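Local coordinates for protein methanogen homoaconitase large subunit (Methanocaldococcus jannaschii, PDB 4KP2) that catalyses, together with a small subunit, the reversible dehydration of (R)-homocitrate to cis-homoaconitate and the hydration of the latter to homoisocitrate, at residues Asp75-Ala80 / Phe106-Phe111; Asp48-His53 / Tyr161-Gly166; Ala80-Val85 / Glu116-Gln121. All coordinates share one frame; numbering follows the deposited sequence.

Overall arrangement
From the N terminus, strand 49-53 is the first of the segments joined here; after helix 57-67 comes strand 77-80 beside it, running on into the 80-85 loop. Helix 90-106 brings the chain back to the edge strand 111-112, where contact 1 closes the first loop. Contact 3 closes the next at the start of helix 119-126. Contacts 1 and 3 cross, since their segments alternate along the chain; they also share A80. The long loop of contact 2, finished at helix 156-165, encloses the other two. Contact 1 builds the edge of the parallel sheet, contact 2 seats a helix on it, and contact 3 fastens the loop leaving strand 77-80 to the start of helix 119-126.

Contact 1 of 3, residues Asp75-Ala80 / Phe106-Phe111; sequences DKIVVA and FGIKNF
I108 is one of two bumps pressed on strand 77-80; it fills the hollow between I77 and V79, alternate residues on one face, while N110, the other, lies against V78 and I77 O. With CG1 of I108 anti to the carbonyl carbon (chi1 -52°), a chi2 of -61° brings CD1 into the flank of I77, 3.9 Å from I77 CG2. The other branch, I108 CG2, faces V79 CG2 at 4.1 Å, with the two side chains roughly at right angles. Further along, V79 offers CG1 to the ring of F111, touching CD1 at 3.6 Å, while V79 CB lies in the plane of that ring at its edge. Between these residues the backbone makes the sheet: V79 and F111 form a parallel bridge, and V79 N donates to N110 O at 3.1 Å (159° at the hydrogen). This is the closing step of a beta-alpha-beta crossover, in which helix 90-106 carries the chain from strand 77-80 to strand 111-112 and packs F102 and V103 against I108. An inverse gamma turn centred on N110 swings the chain into line, and N110 points its CB toward the strand, 3.8 Å from V78 CG2, the two side chains crossing almost squarely. The amide end reaches back along the strand, where N110 ND2 makes a weak hydrogen bond of 3.4 Å to I77 O. Beyond V78, L123 of helix 119-126 adds to the packing.

Contact 2 of 3, residues Asp48-His53 / Tyr161-Gly166; sequences DLAMTH and YIYATG
Strand 49-53 and helix 161-165 run at 137° to each other with their axes 9.4 Å apart at the closest, so that A50 and T52, alternate residues on one side of the strand, meet Y163 and I162. Y163 spans most of the gap. Its chi2 of -10° brings the ring nearly into the plane of its own CA, CB and CG, and the ring then meets the strand edge-on. A50 CB sits against that edge, 3.5 Å from Y163 CE1, while I162 CG2 touches the same methyl at 4.2 Å. At the far end Y163 OH meets T52 OG1 head-on in a short hydrogen bond of 2.5 Å, the threonine oxygen lying in the ring plane; either hydroxyl could be the donor. T52 OG1 is also hydrogen-bonded to T57 OG1 at the start of helix 57-67, so this buried oxygen ties the strand to two helices. Y163 rests against F102 and I77 as well, while L49 and M51 point the other way, to helix 119-126. Helices on both sides of a central parallel sheet are the mark of the alpha-beta-alpha three-layer sandwich of the aconitase family.

Contact 3 of 3, residues Ala80-Val85 / Glu116-Gln121; sequences AFDHNV and EGICHQ
D82 meets the first turn of helix 119-126 directly: its OD2 accepts a nearly straight hydrogen bond from C119 N, 3.0 Å long and 172° at the hydrogen. The setting is that of an open parallel alpha/beta sheet, in which the loop following strand 77-80 passes the N-terminal end of a neighbouring helix near the C-terminal ends of the strands, where active sites of such folds usually gather. The amide comes from above the carboxylate plane, 66° out of it. Next to it I118, at the N-cap position, lays its CG2 3.4 Å from D82 OD2, and G117 O lies 3.4 Å from D82 CB. At G117 itself a CB would collide with the carbonyl oxygen of E116. The aspartate reaches the helix because its CG sits between the backbone N and the carbonyl carbon (chi1 63°). One layer out, the other carboxylate oxygen is engaged too: H83 ND1 donates to D82 OD1 at 2.8 Å, in the plane of the imidazole, and H83 in turn stacks on H53. With an alanine in place of D82, C119 N and H83 ND1 would probably both lose their acceptor, and the imidazole would be less firmly oriented. The backbone of D82 is also hydrogen-bonded to C383, which, like C323 beside I118, is predicted to bind the [4Fe-4S] cluster. On the side from which C119 N approaches, A80 CB packs on C119 CB at 4.3 Å, and C119 SG stands 3.7 Å above the plane of the H120 ring, over its centre.

Contact 1 of 3, residues Asp75-Ala80 / Phe106-Phe111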
ATOM      1  N   ASP A  75      30.787  -1.837  -3.863  1.00 50.87           N
ATOM      2  CA  ASP A  75      30.257  -1.697  -5.215  1.00 54.21           C
ATOM      3  C   ASP A  75      29.593  -2.984  -5.698  1.00 49.88           C
ATOM      4  O   ASP A  75      28.695  -2.950  -6.540  1.00 46.63           O
ATOM      5  CB  ASP A  75      31.366  -1.285  -6.186  1.00 54.02           C
ATOM      6  CG  ASP A  75      31.925   0.089  -5.882  1.00 55.99           C
ATOM      7  OD1 ASP A  75      31.758   0.557  -4.736  1.00 62.10           O
ATOM      8  OD2 ASP A  75      32.533   0.699  -6.785  1.00 54.06           O
ATOM      9  N   LYS A  76      30.042  -4.116  -5.162  1.00 54.16           N
ATOM     10  CA  LYS A  76      29.485  -5.413  -5.529  1.00 52.77           C
ATOM     11  C   LYS A  76      28.318  -5.805  -4.628  1.00 54.78           C
ATOM     12  O   LYS A  76      27.746  -6.883  -4.779  1.00 55.99           O
ATOM     13  CB  LYS A  76      30.565  -6.495  -5.474  1.00 55.48           C
ATOM     14  CG  LYS A  76      31.273  -6.765  -6.795  1.00 55.77           C
ATOM     15  CD  LYS A  76      32.165  -5.611  -7.214  1.00 59.92           C
ATOM     16  CE  LYS A  76      32.952  -5.965  -8.467  1.00 59.44           C
ATOM     17  NZ  LYS A  76      33.791  -7.180  -8.267  1.00 61.22           N
ATOM     18  N   ILE A  77      27.966  -4.929  -3.693  1.00 49.85           N
ATOM     19  CA  ILE A  77      26.887  -5.205  -2.748  1.00 51.37           C
ATOM     20  C   ILE A  77      25.643  -4.371  -3.048  1.00 50.23           C
ATOM     21  O   ILE A  77      25.734  -3.166  -3.277  1.00 58.11           O
ATOM     22  CB  ILE A  77      27.333  -4.945  -1.297  1.00 50.30           C
ATOM     23  CG1 ILE A  77      28.547  -5.808  -0.950  1.00 44.19           C
ATOM     24  CG2 ILE A  77      26.197  -5.223  -0.326  1.00 50.10           C
ATOM     25  CD1 ILE A  77      29.096  -5.557   0.434  1.00 45.05           C
ATOM     26  N   VAL A  78      24.483  -5.021  -3.048  1.00 44.85           N
ATOM     27  CA  VAL A  78      23.218  -4.340  -3.305  1.00 48.85           C
ATOM     28  C   VAL A  78      22.221  -4.568  -2.171  1.00 43.99           C
ATOM     29  O   VAL A  78      21.997  -5.701  -1.748  1.00 39.26           O
ATOM     30  CB  VAL A  78      22.587  -4.807  -4.634  1.00 51.40           C
ATOM     31  CG1 VAL A  78      21.226  -4.156  -4.840  1.00 43.91           C
ATOM     32  CG2 VAL A  78      23.513  -4.498  -5.804  1.00 49.14           C
ATOM     33  N   VAL A  79      21.626  -3.487  -1.680  1.00 41.70           N
ATOM     34  CA  VAL A  79      20.606  -3.578  -0.643  1.00 43.96           C
ATOM     35  C   VAL A  79      19.305  -2.934  -1.110  1.00 44.43           C
ATOM     36  O   VAL A  79      19.298  -1.789  -1.562  1.00 46.03           O
ATOM     37  CB  VAL A  79      21.064  -2.907   0.666  1.00 38.24           C
ATOM     38  CG1 VAL A  79      19.970  -2.995   1.719  1.00 39.19           C
ATOM     39  CG2 VAL A  79      22.344  -3.550   1.172  1.00 39.10           C
ATOM     40  N   ALA A  80      18.205  -3.674  -1.003  1.00 42.20           N
ATOM     41  CA  ALA A  80      16.907  -3.176  -1.445  1.00 43.75           C
ATOM     42  C   ALA A  80      15.775  -3.590  -0.506  1.00 42.62           C
ATOM     43  O   ALA A  80      15.623  -4.767  -0.180  1.00 37.83           O
ATOM     44  CB  ALA A  80      16.617  -3.641  -2.863  1.00 41.15           C
ATOM     45  N   PHE A 106      29.221   0.988   5.696  1.00 52.13           N
ATOM     46  CA  PHE A 106      30.096   0.437   4.668  1.00 51.76           C
ATOM     47  C   PHE A 106      29.965   1.150   3.325  1.00 48.90           C
ATOM     48  O   PHE A 106      30.584   0.745   2.339  1.00 50.25           O
ATOM     49  CB  PHE A 106      29.847  -1.063   4.507  1.00 50.15           C
ATOM     50  CG  PHE A 106      30.067  -1.849   5.769  1.00 56.29           C
ATOM     51  CD1 PHE A 106      31.343  -2.218   6.156  1.00 56.07           C
ATOM     52  CD2 PHE A 106      28.997  -2.216   6.568  1.00 53.99           C
ATOM     53  CE1 PHE A 106      31.549  -2.941   7.316  1.00 55.69           C
ATOM     54  CE2 PHE A 106      29.196  -2.939   7.729  1.00 54.22           C
ATOM     55  CZ  PHE A 106      30.475  -3.301   8.104  1.00 49.30           C
ATOM     56  N   GLY A 107      29.161   2.208   3.293  1.00 48.37           N
ATOM     57  CA  GLY A 107      29.020   3.030   2.104  1.00 52.47           C
ATOM     58  C   GLY A 107      28.447   2.300   0.904  1.00 50.05           C
ATOM     59  O   GLY A 107      28.955   2.420  -0.211  1.00 42.85           O
ATOM     60  N   ILE A 108      27.383   1.537   1.133  1.00 44.89           N
ATOM     61  CA  ILE A 108      26.727   0.809   0.056  1.00 40.05           C
ATOM     62  C   ILE A 108      25.988   1.775  -0.861  1.00 41.37           C
ATOM     63  O   ILE A 108      24.852   2.162  -0.585  1.00 42.00           O
ATOM     64  CB  ILE A 108      25.735  -0.232   0.600  1.00 45.08           C
ATOM     65  CG1 ILE A 108      26.415  -1.117   1.644  1.00 42.44           C
ATOM     66  CG2 ILE A 108      25.170  -1.076  -0.531  1.00 45.51           C
ATOM     67  CD1 ILE A 108      27.587  -1.906   1.104  1.00 46.15           C
ATOM     68  N   LYS A 109      26.643   2.170  -1.947  1.00 38.85           N
ATOM     69  CA  LYS A 109      26.053   3.106  -2.897  1.00 39.60           C
ATOM     70  C   LYS A 109      24.882   2.477  -3.641  1.00 42.94           C
ATOM     71  O   LYS A 109      23.922   3.160  -3.999  1.00 43.00           O
ATOM     72  CB  LYS A 109      27.103   3.604  -3.889  1.00 38.12           C
ATOM     73  CG  LYS A 109      28.211   4.422  -3.249  1.00 50.87           C
ATOM     74  CD  LYS A 109      29.175   4.956  -4.292  1.00 58.27           C
ATOM     75  CE  LYS A 109      30.271   5.788  -3.652  1.00 62.96           C
ATOM     76  NZ  LYS A 109      31.207   6.329  -4.672  1.00 78.42           N
ATOM     77  N   ASN A 110      24.965   1.171  -3.866  1.00 40.14           N
ATOM     78  CA  ASN A 110      23.897   0.441  -4.533  1.00 42.36           C
ATOM     79  C   ASN A 110      22.753   0.114  -3.581  1.00 43.83           C
ATOM     80  O   ASN A 110      22.373  -1.047  -3.433  1.00 50.42           O
ATOM     81  CB  ASN A 110      24.434  -0.847  -5.156  1.00 51.30           C
ATOM     82  CG  ASN A 110      25.567  -0.596  -6.125  1.00 52.12           C
ATOM     83  OD1 ASN A 110      25.628   0.449  -6.772  1.00 52.21           O
ATOM     84  ND2 ASN A 110      26.475  -1.557  -6.231  1.00 53.06           N
ATOM     85  N   PHE A 111      22.207   1.141  -2.937  1.00 39.27           N
ATOM     86  CA  PHE A 111      21.119   0.951  -1.989  1.00 45.68           C
ATOM     87  C   PHE A 111      19.795   1.452  -2.550  1.00 48.87           C
ATOM     88  O   PHE A 111      19.735   2.507  -3.180  1.00 46.17           O
ATOM     89  CB  PHE A 111      21.431   1.657  -0.670  1.00 42.85           C
ATOM     90  CG  PHE A 111      20.275   1.695   0.284  1.00 40.83           C
ATOM     91  CD1 PHE A 111      19.788   0.528   0.849  1.00 46.32           C
ATOM     92  CD2 PHE A 111      19.679   2.896   0.626  1.00 45.77           C
ATOM     93  CE1 PHE A 111      18.726   0.558   1.731  1.00 47.97           C
ATOM     94  CE2 PHE A 111      18.617   2.933   1.509  1.00 46.04           C
ATOM     95  CZ  PHE A 111      18.139   1.763   2.061  1.00 47.82           C
TER

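Contact 2 of 3, residues Asp48-His53 / Tyr161-Gly166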
ATOM      1  N   ASP A  48      30.364 -12.155  -7.766  1.00 41.07           N
ATOM      2  CA  ASP A  48      30.265 -10.963  -8.601  1.00 45.01           C
ATOM      3  C   ASP A  48      29.205  -9.993  -8.090  1.00 48.63           C
ATOM      4  O   ASP A  48      29.285  -8.791  -8.334  1.00 48.66           O
ATOM      5  CB  ASP A  48      29.951 -11.350 -10.046  1.00 42.74           C
ATOM      6  CG  ASP A  48      31.100 -12.062 -10.719  1.00 46.73           C
ATOM      7  OD1 ASP A  48      32.258 -11.652 -10.498  1.00 56.68           O
ATOM      8  OD2 ASP A  48      30.848 -13.030 -11.466  1.00 48.89           O
ATOM      9  N   LEU A  49      28.209 -10.520  -7.386  1.00 43.52           N
ATOM     10  CA  LEU A  49      27.100  -9.699  -6.913  1.00 44.12           C
ATOM     11  C   LEU A  49      26.469 -10.280  -5.650  1.00 44.54           C
ATOM     12  O   LEU A  49      26.054 -11.438  -5.629  1.00 41.17           O
ATOM     13  CB  LEU A  49      26.047  -9.561  -8.014  1.00 43.94           C
ATOM     14  CG  LEU A  49      25.065  -8.395  -7.908  1.00 41.47           C
ATOM     15  CD1 LEU A  49      25.815  -7.076  -7.961  1.00 39.68           C
ATOM     16  CD2 LEU A  49      24.028  -8.469  -9.019  1.00 41.91           C
ATOM     17  N   ALA A  50      26.398  -9.469  -4.600  1.00 41.33           N
ATOM     18  CA  ALA A  50      25.811  -9.896  -3.334  1.00 46.12           C
ATOM     19  C   ALA A  50      24.648  -8.991  -2.939  1.00 48.09           C
ATOM     20  O   ALA A  50      24.765  -7.767  -2.971  1.00 46.34           O
ATOM     21  CB  ALA A  50      26.868  -9.919  -2.241  1.00 43.29           C
ATOM     22  N   MET A  51      23.525  -9.596  -2.563  1.00 41.24           N
ATOM     23  CA  MET A  51      22.320  -8.832  -2.255  1.00 44.45           C
ATOM     24  C   MET A  51      21.516  -9.388  -1.081  1.00 44.15           C
ATOM     25  O   MET A  51      21.282 -10.592  -0.987  1.00 40.86           O
ATOM     26  CB  MET A  51      21.432  -8.717  -3.499  1.00 50.09           C
ATOM     27  CG  MET A  51      19.974  -8.395  -3.206  1.00 43.45           C
ATOM     28  SD  MET A  51      18.923  -9.859  -3.252  1.00 53.44           S
ATOM     29  CE  MET A  51      17.929  -9.596  -1.786  1.00 42.27           C
ATOM     30  N   THR A  52      21.102  -8.494  -0.188  1.00 43.10           N
ATOM     31  CA  THR A  52      20.205  -8.841   0.910  1.00 45.65           C
ATOM     32  C   THR A  52      19.096  -7.800   1.031  1.00 44.91           C
ATOM     33  O   THR A  52      19.315  -6.614   0.780  1.00 47.87           O
ATOM     34  CB  THR A  52      20.953  -8.942   2.250  1.00 43.70           C
ATOM     35  OG1 THR A  52      21.784  -7.788   2.425  1.00 42.82           O
ATOM     36  CG2 THR A  52      21.819 -10.194   2.285  1.00 40.06           C
ATOM     37  N   HIS A  53      17.903  -8.245   1.413  1.00 42.26           N
ATOM     38  CA  HIS A  53      16.764  -7.340   1.549  1.00 41.49           C
ATOM     39  C   HIS A  53      16.480  -6.992   3.009  1.00 46.10           C
ATOM     40  O   HIS A  53      17.185  -7.445   3.911  1.00 49.84           O
ATOM     41  CB  HIS A  53      15.517  -7.930   0.882  1.00 45.07           C
ATOM     42  CG  HIS A  53      15.157  -9.300   1.371  1.00 46.54           C
ATOM     43  ND1 HIS A  53      14.499  -9.515   2.563  1.00 44.49           N
ATOM     44  CD2 HIS A  53      15.359 -10.522   0.827  1.00 46.90           C
ATOM     45  CE1 HIS A  53      14.313 -10.811   2.733  1.00 46.71           C
ATOM     46  NE2 HIS A  53      14.826 -11.446   1.694  1.00 49.87           N
ATOM     47  N   TYR A 161      29.434 -14.203   5.436  1.00 43.59           N
ATOM     48  CA  TYR A 161      30.708 -14.748   4.983  1.00 40.21           C
ATOM     49  C   TYR A 161      31.091 -14.149   3.635  1.00 43.07           C
ATOM     50  O   TYR A 161      32.231 -13.733   3.425  1.00 46.03           O
ATOM     51  CB  TYR A 161      30.611 -16.271   4.873  1.00 40.42           C
ATOM     52  CG  TYR A 161      31.895 -16.954   4.460  1.00 40.69           C
ATOM     53  CD1 TYR A 161      32.837 -17.336   5.407  1.00 49.31           C
ATOM     54  CD2 TYR A 161      32.161 -17.231   3.125  1.00 47.84           C
ATOM     55  CE1 TYR A 161      34.009 -17.965   5.035  1.00 54.02           C
ATOM     56  CE2 TYR A 161      33.331 -17.857   2.744  1.00 49.27           C
ATOM     57  CZ  TYR A 161      34.251 -18.223   3.702  1.00 49.62           C
ATOM     58  OH  TYR A 161      35.416 -18.848   3.326  1.00 47.87           O
ATOM     59  N   ILE A 162      30.123 -14.110   2.725  1.00 42.25           N
ATOM     60  CA  ILE A 162      30.335 -13.558   1.393  1.00 41.93           C
ATOM     61  C   ILE A 162      30.576 -12.051   1.454  1.00 45.94           C
ATOM     62  O   ILE A 162      31.417 -11.518   0.729  1.00 47.85           O
ATOM     63  CB  ILE A 162      29.140 -13.875   0.470  1.00 44.59           C
ATOM     64  CG1 ILE A 162      29.090 -15.377   0.181  1.00 40.22           C
ATOM     65  CG2 ILE A 162      29.229 -13.088  -0.826  1.00 38.94           C
ATOM     66  CD1 ILE A 162      27.959 -15.791  -0.726  1.00 39.75           C
ATOM     67  N   TYR A 163      29.845 -11.373   2.333  1.00 46.81           N
ATOM     68  CA  TYR A 163      30.009  -9.935   2.523  1.00 44.45           C
ATOM     69  C   TYR A 163      31.415  -9.576   2.994  1.00 54.02           C
ATOM     70  O   TYR A 163      31.892  -8.468   2.755  1.00 56.73           O
ATOM     71  CB  TYR A 163      28.984  -9.401   3.526  1.00 45.97           C
ATOM     72  CG  TYR A 163      27.651  -9.030   2.918  1.00 50.40           C
ATOM     73  CD1 TYR A 163      27.484  -8.979   1.539  1.00 48.25           C
ATOM     74  CD2 TYR A 163      26.562  -8.719   3.722  1.00 42.26           C
ATOM     75  CE1 TYR A 163      26.268  -8.635   0.981  1.00 44.53           C
ATOM     76  CE2 TYR A 163      25.342  -8.373   3.173  1.00 40.07           C
ATOM     77  CZ  TYR A 163      25.201  -8.333   1.800  1.00 45.51           C
ATOM     78  OH  TYR A 163      23.991  -7.990   1.244  1.00 43.31           O
ATOM     79  N   ALA A 164      32.077 -10.517   3.659  1.00 51.96           N
ATOM     80  CA  ALA A 164      33.376 -10.248   4.264  1.00 50.60           C
ATOM     81  C   ALA A 164      34.556 -10.656   3.386  1.00 44.71           C
ATOM     82  O   ALA A 164      35.587  -9.984   3.373  1.00 48.32           O
ATOM     83  CB  ALA A 164      33.470 -10.926   5.618  1.00 37.83           C
ATOM     84  N   THR A 165      34.404 -11.754   2.654  1.00 42.32           N
ATOM     85  CA  THR A 165      35.503 -12.296   1.862  1.00 45.97           C
ATOM     86  C   THR A 165      35.299 -12.110   0.362  1.00 49.34           C
ATOM     87  O   THR A 165      36.262 -12.058  -0.403  1.00 46.27           O
ATOM     88  CB  THR A 165      35.719 -13.795   2.153  1.00 48.17           C
ATOM     89  OG1 THR A 165      34.542 -14.531   1.797  1.00 49.36           O
ATOM     90  CG2 THR A 165      36.024 -14.014   3.626  1.00 48.04           C
ATOM     91  N   GLY A 166      34.042 -12.017  -0.057  1.00 42.90           N
ATOM     92  CA  GLY A 166      33.719 -11.887  -1.466  1.00 44.71           C
ATOM     93  C   GLY A 166      33.811 -13.217  -2.184  1.00 47.57           C
ATOM     94  O   GLY A 166      33.765 -13.286  -3.412  1.00 40.40           O
TER

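Contact 3 of 3, residues Ala80-Val85 / Glu116-Gln121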
ATOM      1  N   ALA A  80      18.205  -3.674  -1.003  1.00 42.20           N
ATOM      2  CA  ALA A  80      16.907  -3.176  -1.445  1.00 43.75           C
ATOM      3  C   ALA A  80      15.775  -3.590  -0.506  1.00 42.62           C
ATOM      4  O   ALA A  80      15.623  -4.767  -0.180  1.00 37.83           O
ATOM      5  CB  ALA A  80      16.617  -3.641  -2.863  1.00 41.15           C
ATOM      6  N   PHE A  81      14.985  -2.611  -0.078  1.00 44.87           N
ATOM      7  CA  PHE A  81      13.843  -2.870   0.791  1.00 48.70           C
ATOM      8  C   PHE A  81      12.611  -3.165  -0.053  1.00 44.51           C
ATOM      9  O   PHE A  81      12.253  -2.377  -0.930  1.00 47.29           O
ATOM     10  CB  PHE A  81      13.569  -1.670   1.701  1.00 46.77           C
ATOM     11  CG  PHE A  81      14.694  -1.345   2.643  1.00 45.45           C
ATOM     12  CD1 PHE A  81      15.722  -2.248   2.868  1.00 47.66           C
ATOM     13  CD2 PHE A  81      14.723  -0.131   3.310  1.00 47.13           C
ATOM     14  CE1 PHE A  81      16.754  -1.946   3.733  1.00 47.93           C
ATOM     15  CE2 PHE A  81      15.752   0.175   4.179  1.00 44.14           C
ATOM     16  CZ  PHE A  81      16.768  -0.731   4.390  1.00 45.20           C
ATOM     17  N   ASP A  82      11.959  -4.292   0.211  1.00 44.45           N
ATOM     18  CA  ASP A  82      10.807  -4.693  -0.588  1.00 45.83           C
ATOM     19  C   ASP A  82       9.819  -5.571   0.176  1.00 44.01           C
ATOM     20  O   ASP A  82       8.614  -5.511  -0.063  1.00 50.77           O
ATOM     21  CB  ASP A  82      11.266  -5.410  -1.860  1.00 41.42           C
ATOM     22  CG  ASP A  82      12.001  -6.703  -1.565  1.00 43.25           C
ATOM     23  OD1 ASP A  82      12.654  -6.792  -0.504  1.00 46.84           O
ATOM     24  OD2 ASP A  82      11.925  -7.632  -2.396  1.00 48.09           O
ATOM     25  N   HIS A  83      10.333  -6.388   1.090  1.00 47.14           N
ATOM     26  CA  HIS A  83       9.500  -7.339   1.818  1.00 51.34           C
ATOM     27  C   HIS A  83       8.495  -6.664   2.749  1.00 49.98           C
ATOM     28  O   HIS A  83       7.332  -7.065   2.813  1.00 49.66           O
ATOM     29  CB  HIS A  83      10.370  -8.315   2.613  1.00 47.71           C
ATOM     30  CG  HIS A  83      10.944  -9.422   1.786  1.00 47.15           C
ATOM     31  ND1 HIS A  83      11.696  -9.195   0.653  1.00 49.72           N
ATOM     32  CD2 HIS A  83      10.875 -10.766   1.929  1.00 46.61           C
ATOM     33  CE1 HIS A  83      12.065 -10.351   0.134  1.00 52.35           C
ATOM     34  NE2 HIS A  83      11.581 -11.321   0.888  1.00 52.88           N
ATOM     35  N   ASN A  84       8.948  -5.644   3.470  1.00 46.23           N
ATOM     36  CA  ASN A  84       8.107  -4.973   4.453  1.00 50.86           C
ATOM     37  C   ASN A  84       8.037  -3.468   4.227  1.00 51.03           C
ATOM     38  O   ASN A  84       8.418  -2.683   5.097  1.00 54.29           O
ATOM     39  CB  ASN A  84       8.615  -5.264   5.867  1.00 56.72           C
ATOM     40  CG  ASN A  84       8.706  -6.750   6.160  1.00 59.86           C
ATOM     41  OD1 ASN A  84       7.759  -7.353   6.664  1.00 66.50           O
ATOM     42  ND2 ASN A  84       9.850  -7.348   5.845  1.00 48.01           N
ATOM     43  N   VAL A  85       7.548  -3.067   3.058  1.00 48.36           N
ATOM     44  CA  VAL A  85       7.474  -1.651   2.717  1.00 54.94           C
ATOM     45  C   VAL A  85       6.044  -1.192   2.421  1.00 55.64           C
ATOM     46  O   VAL A  85       5.386  -1.727   1.528  1.00 57.45           O
ATOM     47  CB  VAL A  85       8.414  -1.302   1.540  1.00 51.39           C
ATOM     48  CG1 VAL A  85       9.863  -1.361   1.995  1.00 53.87           C
ATOM     49  CG2 VAL A  85       8.185  -2.243   0.365  1.00 43.43           C
ATOM     50  N   GLU A 116      11.261   1.389  -4.307  1.00 50.74           N
ATOM     51  CA  GLU A 116      12.129   1.165  -5.457  1.00 46.28           C
ATOM     52  C   GLU A 116      11.738  -0.108  -6.198  1.00 51.68           C
ATOM     53  O   GLU A 116      11.886  -0.197  -7.417  1.00 50.44           O
ATOM     54  CB  GLU A 116      13.593   1.097  -5.022  1.00 47.16           C
ATOM     55  CG  GLU A 116      14.177   2.428  -4.568  1.00 50.07           C
ATOM     56  CD  GLU A 116      14.529   3.340  -5.728  1.00 60.57           C
ATOM     57  OE1 GLU A 116      14.459   2.885  -6.889  1.00 58.03           O
ATOM     58  OE2 GLU A 116      14.878   4.512  -5.478  1.00 70.17           O
ATOM     59  N   GLY A 117      11.239  -1.091  -5.455  1.00 46.41           N
ATOM     60  CA  GLY A 117      10.756  -2.320  -6.055  1.00 45.22           C
ATOM     61  C   GLY A 117      11.339  -3.574  -5.434  1.00 40.18           C
ATOM     62  O   GLY A 117      12.144  -3.506  -4.504  1.00 37.38           O
ATOM     63  N   ILE A 118      10.920  -4.723  -5.956  1.00 36.71           N
ATOM     64  CA  ILE A 118      11.395  -6.014  -5.477  1.00 43.29           C
ATOM     65  C   ILE A 118      12.897  -6.147  -5.709  1.00 42.22           C
ATOM     66  O   ILE A 118      13.417  -5.690  -6.726  1.00 43.29           O
ATOM     67  CB  ILE A 118      10.652  -7.172  -6.174  1.00 41.44           C
ATOM     68  CG1 ILE A 118       9.140  -6.979  -6.050  1.00 45.37           C
ATOM     69  CG2 ILE A 118      11.061  -8.516  -5.589  1.00 37.37           C
ATOM     70  CD1 ILE A 118       8.333  -8.057  -6.724  1.00 48.37           C
ATOM     71  N   CYS A 119      13.581  -6.763  -4.750  1.00 34.17           N
ATOM     72  CA  CYS A 119      15.030  -6.930  -4.793  1.00 39.83           C
ATOM     73  C   CYS A 119      15.518  -7.600  -6.075  1.00 39.51           C
ATOM     74  O   CYS A 119      16.490  -7.155  -6.684  1.00 42.38           O
ATOM     75  CB  CYS A 119      15.499  -7.736  -3.582  1.00 41.96           C
ATOM     76  SG  CYS A 119      14.774  -9.392  -3.466  1.00 44.67           S
ATOM     77  N   HIS A 120      14.843  -8.670  -6.478  1.00 39.08           N
ATOM     78  CA  HIS A 120      15.233  -9.403  -7.676  1.00 38.85           C
ATOM     79  C   HIS A 120      14.933  -8.609  -8.943  1.00 43.47           C
ATOM     80  O   HIS A 120      15.672  -8.688  -9.923  1.00 53.52           O
ATOM     81  CB  HIS A 120      14.530 -10.759  -7.728  1.00 40.37           C
ATOM     82  CG  HIS A 120      14.888 -11.665  -6.591  1.00 45.70           C
ATOM     83  ND1 HIS A 120      16.150 -11.711  -6.049  1.00 47.16           N
ATOM     84  CD2 HIS A 120      14.141 -12.553  -5.893  1.00 46.10           C
ATOM     85  CE1 HIS A 120      16.172 -12.593  -5.063  1.00 47.36           C
ATOM     86  NE2 HIS A 120      14.966 -13.117  -4.949  1.00 48.81           N
ATOM     87  N   GLN A 121      13.846  -7.846  -8.918  1.00 41.41           N
ATOM     88  CA  GLN A 121      13.463  -7.032 -10.065  1.00 40.73           C
ATOM     89  C   GLN A 121      14.447  -5.884 -10.267  1.00 44.50           C
ATOM     90  O   GLN A 121      14.842  -5.587 -11.393  1.00 41.80           O
ATOM     91  CB  GLN A 121      12.044  -6.491  -9.893  1.00 40.58           C
ATOM     92  CG  GLN A 121      11.533  -5.709 -11.092  1.00 38.64           C
ATOM     93  CD  GLN A 121      11.404  -6.563 -12.338  1.00 40.44           C
ATOM     94  OE1 GLN A 121      11.177  -7.772 -12.259  1.00 27.29           O
ATOM     95  NE2 GLN A 121      11.551  -5.938 -13.502  1.00 45.51           N
TER